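Long-range contacts in alpha-n-acetylglucosaminidase family protein (Clostridium perfringens, PDB 4A41), which binds galactose through a family 32 carbohydrate-binding module, which may direct the attached family 89 alpha-N-acetylglucosaminidase to its glycan substrates: residues N84-P90 and S126-F132; N112-I116 and T135-K141. All blocks are in the same frame, centred on the assembly; numbering follows the deposited sequence.

Interaction 1. Residues N84-P90 and S126-F132; sequences NKFTYLP and SLKTLKF
Residues Asn84-Leu89 and Lys128-Phe132 run antiparallel, their axes 4.7 Å apart, as neighbours in the four-stranded sheet of the F5/8 type C beta-sandwich. Phe86 with Leu130 and Tyr88 with Lys128 are the hydrogen-bonded pairs, each joined by two backbone bonds. At one end Phe132 N adds a fifth bond to Asn84 O, its donor standing well above the carbonyl plane. Lys85-Lys131 and Thr87-Thr129 are the intervening non-hydrogen-bonded pairs.

The side chains of Phe86, Tyr88, Lys128 and Leu130 leave from the face turned into the sandwich. Phe86 CD2 meets Leu130 CD1 at 4.1 Å, and both side chains pack on Leu104 of the opposing sheet. The Tyr88 ring is boxed in: Lys128 CG comes up to its CD2 edge (3.8 Å), Pro90 N lies over the centre of one face, and Trp121 meets it nearly parallel. Tyr88 OH is hydrogen-bonded to Ser153 O and Ile99 N, so the buried hydroxyl is satisfied. Lys128 folds back on itself, kinked at chi2 and chi4, and its NZ donates to Ser126 O at 2.9 Å, which ties the end of the side chain to the loop that leads into its own strand.

On the reverse face Thr87 CG2 touches Thr129 OG1 at 3.6 Å. The Lys85 and Lys131 side chains run side by side, with Lys85 NZ 5.7 Å from Lys131 NZ.

Phe132 ends the ladder differently. With CG tucked between its backbone N and carbonyl carbon (chi1 37°), the ring swings across to the partner strand: Asn84 C lies 3.4 Å above one face, toward the rim, and Phe86 CB sits in the ring plane, 3.9 Å from Phe132 CE2.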
ATOM      1  N   ASN A  84      11.528  -7.784   5.992  1.00 13.25           N
ATOM      2  CA  ASN A  84      12.693  -7.186   5.339  1.00 13.89           C
ATOM      3  C   ASN A  84      12.472  -6.743   3.917  1.00 13.52           C
ATOM      4  O   ASN A  84      13.399  -6.270   3.294  1.00 12.41           O
ATOM      5  CB  ASN A  84      13.862  -8.166   5.402  1.00 15.74           C
ATOM      6  CG  ASN A  84      13.477  -9.502   4.904  1.00 18.83           C
ATOM      7  OD1 ASN A  84      13.039  -9.648   3.757  1.00 20.18           O
ATOM      8  ND2 ASN A  84      13.523 -10.500   5.804  1.00 25.31           N
ATOM      9  N   LYS A  85      11.261  -6.940   3.386  1.00 12.02           N
ATOM     10  CA  LYS A  85      10.992  -6.510   2.012  1.00 12.27           C
ATOM     11  C   LYS A  85       9.503  -6.184   1.861  1.00 11.79           C
ATOM     12  O   LYS A  85       8.661  -6.725   2.585  1.00 11.54           O
ATOM     13  CB  LYS A  85      11.451  -7.605   1.027  1.00 13.05           C
ATOM     14  CG  LYS A  85      11.230  -7.279  -0.461  1.00 12.74           C
ATOM     15  CD  LYS A  85      11.942  -8.305  -1.344  1.00 15.89           C
ATOM     16  CE  LYS A  85      11.161  -9.578  -1.534  1.00 20.64           C
ATOM     17  NZ  LYS A  85      11.695 -10.432  -2.671  1.00 22.72           N
ATOM     18  N   PHE A  86       9.209  -5.290   0.927  1.00 10.23           N
ATOM     19  CA  PHE A  86       7.849  -4.859   0.649  1.00 10.10           C
ATOM     20  C   PHE A  86       7.726  -4.612  -0.835  1.00 10.83           C
ATOM     21  O   PHE A  86       8.614  -3.992  -1.416  1.00 11.31           O
ATOM     22  CB  PHE A  86       7.548  -3.568   1.429  1.00 10.97           C
ATOM     23  CG  PHE A  86       6.158  -3.014   1.183  1.00  9.59           C
ATOM     24  CD1 PHE A  86       5.082  -3.402   1.988  1.00 10.84           C
ATOM     25  CD2 PHE A  86       5.943  -2.043   0.189  1.00 12.14           C
ATOM     26  CE1 PHE A  86       3.827  -2.876   1.799  1.00 11.37           C
ATOM     27  CE2 PHE A  86       4.664  -1.510  -0.024  1.00 11.61           C
ATOM     28  CZ  PHE A  86       3.608  -1.928   0.771  1.00 11.54           C
ATOM     29  N   THR A  87       6.654  -5.090  -1.470  1.00 10.51           N
ATOM     30  CA  THR A  87       6.500  -4.793  -2.895  1.00 10.44           C
ATOM     31  C   THR A  87       5.182  -4.091  -3.147  1.00  9.95           C
ATOM     32  O   THR A  87       4.170  -4.391  -2.490  1.00  9.46           O
ATOM     33  CB  THR A  87       6.613  -6.054  -3.790  1.00 11.24           C
ATOM     34  OG1 THR A  87       5.562  -6.993  -3.469  1.00 11.56           O
ATOM     35  CG2 THR A  87       8.016  -6.720  -3.619  1.00 11.52           C
ATOM     36  N   TYR A  88       5.237  -3.125  -4.073  1.00 10.02           N
ATOM     37  CA  TYR A  88       4.085  -2.353  -4.494  1.00 10.09           C
ATOM     38  C   TYR A  88       3.885  -2.613  -5.975  1.00 11.21           C
ATOM     39  O   TYR A  88       4.768  -2.275  -6.777  1.00 12.17           O
ATOM     40  CB  TYR A  88       4.362  -0.857  -4.230  1.00 10.56           C
ATOM     41  CG  TYR A  88       3.476   0.113  -4.977  1.00 10.16           C
ATOM     42  CD1 TYR A  88       2.117   0.204  -4.700  1.00 12.49           C
ATOM     43  CD2 TYR A  88       4.008   0.924  -5.975  1.00 11.51           C
ATOM     44  CE1 TYR A  88       1.298   1.115  -5.391  1.00 12.49           C
ATOM     45  CE2 TYR A  88       3.182   1.826  -6.687  1.00 11.35           C
ATOM     46  CZ  TYR A  88       1.834   1.900  -6.385  1.00 10.59           C
ATOM     47  OH  TYR A  88       0.997   2.784  -7.043  1.00 12.30           O
ATOM     48  N   LEU A  89       2.743  -3.214  -6.328  1.00 11.55           N
ATOM     49  CA  LEU A  89       2.368  -3.414  -7.730  1.00 11.71           C
ATOM     50  C   LEU A  89       1.303  -2.393  -8.099  1.00 11.50           C
ATOM     51  O   LEU A  89       0.194  -2.400  -7.539  1.00 10.77           O
ATOM     52  CB  LEU A  89       1.858  -4.843  -7.986  1.00 11.63           C
ATOM     53  CG  LEU A  89       1.452  -5.124  -9.443  1.00 12.38           C
ATOM     54  CD1 LEU A  89       2.712  -5.151 -10.329  1.00 13.16           C
ATOM     55  CD2 LEU A  89       0.687  -6.448  -9.541  1.00 12.21           C
ATOM     56  N   PRO A  90       1.629  -1.467  -9.023  1.00 11.91           N
ATOM     57  CA  PRO A  90       0.650  -0.496  -9.481  1.00 12.64           C
ATOM     58  C   PRO A  90      -0.453  -1.156 -10.285  1.00 12.41           C
ATOM     59  O   PRO A  90      -0.312  -2.300 -10.768  1.00 12.89           O
ATOM     60  CB  PRO A  90       1.449   0.381 -10.461  1.00 12.51           C
ATOM     61  CG  PRO A  90       2.894   0.245 -10.001  1.00 14.76           C
ATOM     62  CD  PRO A  90       2.978  -1.188  -9.552  1.00 12.48           C
ATOM     63  N   SER A 126       5.628  -0.773 -13.417  1.00 16.11           N
ATOM     64  CA  SER A 126       6.562  -1.770 -12.910  1.00 15.58           C
ATOM     65  C   SER A 126       6.371  -2.008 -11.416  1.00 14.69           C
ATOM     66  O   SER A 126       6.078  -1.080 -10.664  1.00 14.76           O
ATOM     67  CB  SER A 126       8.007  -1.333 -13.179  1.00 15.94           C
ATOM     68  OG  SER A 126       8.309  -0.176 -12.457  1.00 19.58           O
ATOM     69  N   LEU A 127       6.565  -3.257 -11.014  1.00 14.10           N
ATOM     70  CA  LEU A 127       6.668  -3.615  -9.596  1.00 13.83           C
ATOM     71  C   LEU A 127       7.746  -2.779  -8.946  1.00 14.53           C
ATOM     72  O   LEU A 127       8.879  -2.653  -9.485  1.00 14.80           O
ATOM     73  CB  LEU A 127       7.021  -5.098  -9.433  1.00 13.62           C
ATOM     74  CG  LEU A 127       6.996  -5.651  -8.009  1.00 14.04           C
ATOM     75  CD1 LEU A 127       5.541  -5.735  -7.492  1.00 14.25           C
ATOM     76  CD2 LEU A 127       7.687  -7.010  -7.942  1.00 14.06           C
ATOM     77  N   LYS A 128       7.411  -2.205  -7.796  1.00 13.79           N
ATOM     78  CA  LYS A 128       8.367  -1.419  -7.024  1.00 13.68           C
ATOM     79  C   LYS A 128       8.698  -2.211  -5.763  1.00 14.05           C
ATOM     80  O   LYS A 128       7.803  -2.594  -4.983  1.00 13.96           O
ATOM     81  CB  LYS A 128       7.816  -0.029  -6.647  1.00 13.53           C
ATOM     82  CG  LYS A 128       7.295   0.850  -7.810  1.00 15.33           C
ATOM     83  CD  LYS A 128       8.325   0.927  -8.975  1.00 14.78           C
ATOM     84  CE  LYS A 128       7.917   2.014 -10.006  1.00 15.44           C
ATOM     85  NZ  LYS A 128       6.529   1.764 -10.587  1.00 16.03           N
ATOM     86  N   THR A 129       9.995  -2.437  -5.540  1.00 13.16           N
ATOM     87  CA  THR A 129      10.430  -3.248  -4.407  1.00 13.44           C
ATOM     88  C   THR A 129      11.259  -2.441  -3.419  1.00 13.88           C
ATOM     89  O   THR A 129      12.191  -1.704  -3.811  1.00 14.70           O
ATOM     90  CB  THR A 129      11.269  -4.444  -4.922  1.00 12.10           C
ATOM     91  OG1 THR A 129      10.463  -5.234  -5.800  1.00 14.19           O
ATOM     92  CG2 THR A 129      11.794  -5.309  -3.785  1.00 14.97           C
ATOM     93  N   LEU A 130      10.918  -2.599  -2.148  1.00 13.25           N
ATOM     94  CA  LEU A 130      11.704  -2.012  -1.039  1.00 13.45           C
ATOM     95  C   LEU A 130      12.344  -3.123  -0.259  1.00 13.69           C
ATOM     96  O   LEU A 130      11.709  -4.120   0.063  1.00 14.27           O
ATOM     97  CB  LEU A 130      10.828  -1.170  -0.108  1.00 13.40           C
ATOM     98  CG  LEU A 130      10.027  -0.041  -0.780  1.00 12.48           C
ATOM     99  CD1 LEU A 130       9.045   0.572   0.190  1.00 13.19           C
ATOM    100  CD2 LEU A 130      10.973   1.011  -1.352  1.00 15.89           C
ATOM    101  N   LYS A 131      13.634  -2.954   0.036  1.00 13.55           N
ATOM    102  CA  LYS A 131      14.366  -3.913   0.884  1.00 14.04           C
ATOM    103  C   LYS A 131      14.996  -3.113   1.987  1.00 15.02           C
ATOM    104  O   LYS A 131      15.592  -2.064   1.736  1.00 17.33           O
ATOM    105  CB  LYS A 131      15.456  -4.615   0.088  1.00 13.54           C
ATOM    106  CG  LYS A 131      14.877  -5.474  -1.006  1.00 15.80           C
ATOM    107  CD  LYS A 131      15.962  -5.905  -1.960  1.00 17.57           C
ATOM    108  CE  LYS A 131      15.412  -6.979  -2.882  1.00 20.73           C
ATOM    109  NZ  LYS A 131      16.518  -7.632  -3.654  1.00 24.88           N
ATOM    110  N   PHE A 132      14.856  -3.573   3.219  1.00 13.81           N
ATOM    111  CA  PHE A 132      15.284  -2.743   4.348  1.00 13.10           C
ATOM    112  C   PHE A 132      15.779  -3.614   5.498  1.00 13.40           C
ATOM    113  O   PHE A 132      15.529  -4.808   5.517  1.00 13.34           O
ATOM    114  CB  PHE A 132      14.118  -1.844   4.826  1.00 13.47           C
ATOM    115  CG  PHE A 132      12.777  -2.531   4.765  1.00 13.02           C
ATOM    116  CD1 PHE A 132      12.382  -3.429   5.764  1.00 12.20           C
ATOM    117  CD2 PHE A 132      11.931  -2.304   3.679  1.00 13.27           C
ATOM    118  CE1 PHE A 132      11.152  -4.091   5.683  1.00 12.37           C
ATOM    119  CE2 PHE A 132      10.699  -2.964   3.584  1.00 13.50           C
ATOM    120  CZ  PHE A 132      10.297  -3.841   4.575  1.00 13.13           C
TER

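Interaction 2. Residues N112-I116 and T135-K141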
ATOM      1  N   ASN A 112       0.974   3.418  17.034  1.00 20.23           N
ATOM      2  CA  ASN A 112       2.212   4.191  16.971  1.00 19.60           C
ATOM      3  C   ASN A 112       3.114   3.651  15.868  1.00 18.80           C
ATOM      4  O   ASN A 112       3.471   2.476  15.904  1.00 19.06           O
ATOM      5  CB  ASN A 112       2.934   4.117  18.310  1.00 20.31           C
ATOM      6  CG  ASN A 112       2.140   4.741  19.419  1.00 23.19           C
ATOM      7  OD1 ASN A 112       1.898   5.951  19.413  1.00 28.03           O
ATOM      8  ND2 ASN A 112       1.697   3.920  20.359  1.00 24.94           N
ATOM      9  N   PHE A 113       3.449   4.502  14.898  1.00 17.61           N
ATOM     10  CA  PHE A 113       4.218   4.084  13.702  1.00 16.86           C
ATOM     11  C   PHE A 113       5.616   4.694  13.669  1.00 16.76           C
ATOM     12  O   PHE A 113       5.843   5.765  14.236  1.00 19.20           O
ATOM     13  CB  PHE A 113       3.437   4.410  12.402  1.00 16.30           C
ATOM     14  CG  PHE A 113       2.299   3.449  12.130  1.00 15.69           C
ATOM     15  CD1 PHE A 113       1.075   3.560  12.798  1.00 13.97           C
ATOM     16  CD2 PHE A 113       2.472   2.397  11.239  1.00 15.24           C
ATOM     17  CE1 PHE A 113       0.043   2.644  12.577  1.00 15.94           C
ATOM     18  CE2 PHE A 113       1.457   1.499  10.999  1.00 13.51           C
ATOM     19  CZ  PHE A 113       0.252   1.589  11.674  1.00 13.31           C
ATOM     20  N   ARG A 114       6.542   4.026  12.990  1.00 15.09           N
ATOM     21  CA  ARG A 114       7.897   4.519  12.803  1.00 13.94           C
ATOM     22  C   ARG A 114       8.302   4.335  11.347  1.00 13.73           C
ATOM     23  O   ARG A 114       7.921   3.325  10.720  1.00 13.85           O
ATOM     24  CB  ARG A 114       8.885   3.818  13.758  1.00 14.45           C
ATOM     25  CG  ARG A 114       9.127   2.330  13.506  1.00 14.88           C
ATOM     26  CD  ARG A 114      10.004   1.677  14.596  1.00 17.06           C
ATOM     27  NE  ARG A 114      10.285   0.262  14.284  1.00 16.32           N
ATOM     28  CZ  ARG A 114       9.599  -0.777  14.766  1.00 17.85           C
ATOM     29  NH1 ARG A 114       8.559  -0.596  15.584  1.00 18.06           N
ATOM     30  NH2 ARG A 114       9.937  -2.003  14.415  1.00 17.06           N
ATOM     31  N   LYS A 115       8.993   5.332  10.804  1.00 13.48           N
ATOM     32  CA  LYS A 115       9.415   5.315   9.417  1.00 13.59           C
ATOM     33  C   LYS A 115      10.607   4.399   9.209  1.00 13.11           C
ATOM     34  O   LYS A 115      11.644   4.512   9.896  1.00 14.07           O
ATOM     35  CB  LYS A 115       9.701   6.732   8.919  1.00 13.52           C
ATOM     36  CG  LYS A 115      10.155   6.819   7.465  1.00 14.71           C
ATOM     37  CD  LYS A 115      10.301   8.289   6.974  1.00 15.09           C
ATOM     38  CE  LYS A 115      11.395   9.016   7.748  1.00 15.34           C
ATOM     39  NZ  LYS A 115      11.381  10.469   7.351  1.00 16.37           N
ATOM     40  N   ILE A 116      10.484   3.504   8.233  1.00 13.86           N
ATOM     41  CA  ILE A 116      11.612   2.650   7.833  1.00 13.36           C
ATOM     42  C   ILE A 116      12.162   2.822   6.406  1.00 13.53           C
ATOM     43  O   ILE A 116      13.254   2.328   6.093  1.00 13.89           O
ATOM     44  CB  ILE A 116      11.321   1.136   8.115  1.00 13.45           C
ATOM     45  CG1 ILE A 116      10.168   0.611   7.234  1.00 14.13           C
ATOM     46  CG2 ILE A 116      11.047   0.954   9.602  1.00 14.87           C
ATOM     47  CD1 ILE A 116      10.082  -0.955   7.193  1.00 14.86           C
ATOM     48  N   THR A 135      13.102  -5.760  10.630  1.00 14.04           N
ATOM     49  CA  THR A 135      12.477  -5.070  11.755  1.00 14.97           C
ATOM     50  C   THR A 135      11.173  -5.761  12.119  1.00 14.84           C
ATOM     51  O   THR A 135      10.538  -6.357  11.257  1.00 13.84           O
ATOM     52  CB  THR A 135      12.301  -3.556  11.423  1.00 16.33           C
ATOM     53  OG1 THR A 135      12.217  -2.779  12.624  1.00 18.59           O
ATOM     54  CG2 THR A 135      11.092  -3.306  10.522  1.00 15.07           C
ATOM     55  N   LYS A 136      10.805  -5.679  13.399  1.00 15.01           N
ATOM     56  CA  LYS A 136       9.628  -6.367  13.912  1.00 15.52           C
ATOM     57  C   LYS A 136       8.371  -5.522  13.685  1.00 13.82           C
ATOM     58  O   LYS A 136       8.354  -4.337  14.023  1.00 14.72           O
ATOM     59  CB  LYS A 136       9.805  -6.668  15.410  1.00 16.32           C
ATOM     60  CG  LYS A 136       8.903  -7.755  15.910  1.00 21.49           C
ATOM     61  CD  LYS A 136       9.479  -8.532  17.095  1.00 29.66           C
ATOM     62  CE  LYS A 136       8.894  -9.946  17.096  1.00 33.27           C
ATOM     63  NZ  LYS A 136       9.082 -10.655  15.774  1.00 37.20           N
ATOM     64  N   ALA A 137       7.327  -6.114  13.118  1.00 12.50           N
ATOM     65  CA  ALA A 137       6.107  -5.346  12.820  1.00 11.83           C
ATOM     66  C   ALA A 137       4.877  -6.217  12.932  1.00 11.08           C
ATOM     67  O   ALA A 137       4.898  -7.362  12.474  1.00 10.45           O
ATOM     68  CB  ALA A 137       6.178  -4.757  11.385  1.00 13.29           C
ATOM     69  N   THR A 138       3.803  -5.653  13.485  1.00 11.46           N
ATOM     70  CA  THR A 138       2.460  -6.226  13.341  1.00 11.57           C
ATOM     71  C   THR A 138       1.647  -5.545  12.253  1.00 11.47           C
ATOM     72  O   THR A 138       0.627  -6.087  11.797  1.00 11.90           O
ATOM     73  CB  THR A 138       1.640  -6.124  14.648  1.00 12.64           C
ATOM     74  OG1 THR A 138       1.614  -4.767  15.130  1.00 12.56           O
ATOM     75  CG2 THR A 138       2.275  -7.022  15.726  1.00 13.95           C
ATOM     76  N   HIS A 139       2.106  -4.366  11.825  1.00 10.94           N
ATOM     77  CA  HIS A 139       1.393  -3.539  10.837  1.00 11.52           C
ATOM     78  C   HIS A 139       2.426  -2.862   9.968  1.00 11.34           C
ATOM     79  O   HIS A 139       3.482  -2.436  10.458  1.00 11.48           O
ATOM     80  CB  HIS A 139       0.590  -2.400  11.494  1.00 11.94           C
ATOM     81  CG  HIS A 139      -0.518  -2.851  12.394  1.00 11.90           C
ATOM     82  ND1 HIS A 139      -0.297  -3.467  13.607  1.00 11.77           N
ATOM     83  CD2 HIS A 139      -1.863  -2.739  12.269  1.00 14.96           C
ATOM     84  CE1 HIS A 139      -1.455  -3.744  14.176  1.00 15.54           C
ATOM     85  NE2 HIS A 139      -2.424  -3.323  13.380  1.00 15.62           N
ATOM     86  N   VAL A 140       2.100  -2.718   8.683  1.00 10.13           N
ATOM     87  CA  VAL A 140       2.896  -1.966   7.725  1.00 10.80           C
ATOM     88  C   VAL A 140       2.013  -0.950   7.022  1.00 10.10           C
ATOM     89  O   VAL A 140       0.939  -1.299   6.549  1.00 10.65           O
ATOM     90  CB  VAL A 140       3.540  -2.913   6.668  1.00 11.26           C
ATOM     91  CG1 VAL A 140       4.328  -2.130   5.611  1.00 12.11           C
ATOM     92  CG2 VAL A 140       4.430  -3.929   7.354  1.00 13.17           C
ATOM     93  N   LYS A 141       2.481   0.295   6.967  1.00 10.25           N
ATOM     94  CA  LYS A 141       1.700   1.391   6.410  1.00 10.91           C
ATOM     95  C   LYS A 141       2.472   1.969   5.232  1.00  9.77           C
ATOM     96  O   LYS A 141       3.628   2.422   5.344  1.00 10.23           O
ATOM     97  CB  LYS A 141       1.415   2.477   7.460  1.00 11.43           C
ATOM     98  CG  LYS A 141       0.706   3.711   6.864  1.00 11.94           C
ATOM     99  CD  LYS A 141       0.599   4.892   7.842  1.00 13.74           C
ATOM    100  CE  LYS A 141      -0.154   4.544   9.110  1.00 17.42           C
ATOM    101  NZ  LYS A 141      -0.328   5.827   9.898  1.00 16.93           N
TER
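The last methylene of Lys141 lies over one face of the Phe113 ring in a CH-pi contact, CE 3.7 Å from the ring centre and almost on the normal. Lys141 NZ follows at 4.2 Å from the centroid as a cation-pi contact. Chi3 of Lys141 (-59°) bends the chain so that it arches over the ring, while Lys141 CB, at the root of the side chain, touches Phe113 CE2 (3.7 Å). His139 CB approaches obliquely, near Phe113 CZ. Phe113 reaches both across the intervening strand 102-107.

The second flat group, the Arg114 guanidinium, is used at its edge. Arg114 NH2 grips two acceptors: Thr135 OG1 at 3.0 Å, in the guanidinium plane and nearly straight (170°), and Lys136 O at 2.8 Å, somewhat out of that plane and more bent. The side chain runs extended from CG to NE, and this reach carries it from the edge strand of the five-stranded sheet to the edge strand of the four-stranded one. Thr135 takes part twice: its OG1 accepts from Arg114 and its CG2 meets Ile116 CD1 tip to tip at 4.2 Å.

Where the chain turns the corner between the sheets, Thr138 and His139 form a classic beta bulge opposite Ser107.

Glu108 forms a salt bridge with Arg114 NH1. Held through both terminal nitrogens, the guanidinium has its rotation fixed, and its charge is probably partly offset by Glu108 at this rim of the sandwich.

How the interactions relate
From the N terminus the chain passes 84-90, then 112-116, then 126-132, which returns beside 84-90 and closes interaction 1 around a 35-residue loop. That loop contains 112-116, whose partner 135-141 comes only later, so the two contacts cross rather than nest; the 18 residues spanned by interaction 2 in turn contain 126-132. Strand 128-137 serves both. Interaction 1 ties it to its neighbour within the four-stranded sheet, whereas interaction 2 latches its end to edge strand 113-120 of the facing sheet and, past the corner at 138, joins that strand to 139-141 within that sheet. They meet between the two sheets, where Phe132 CE1 lies 3.6 Å from Ile116 CD1 and Phe86 CD1 3.9 Å from Val140 CG1.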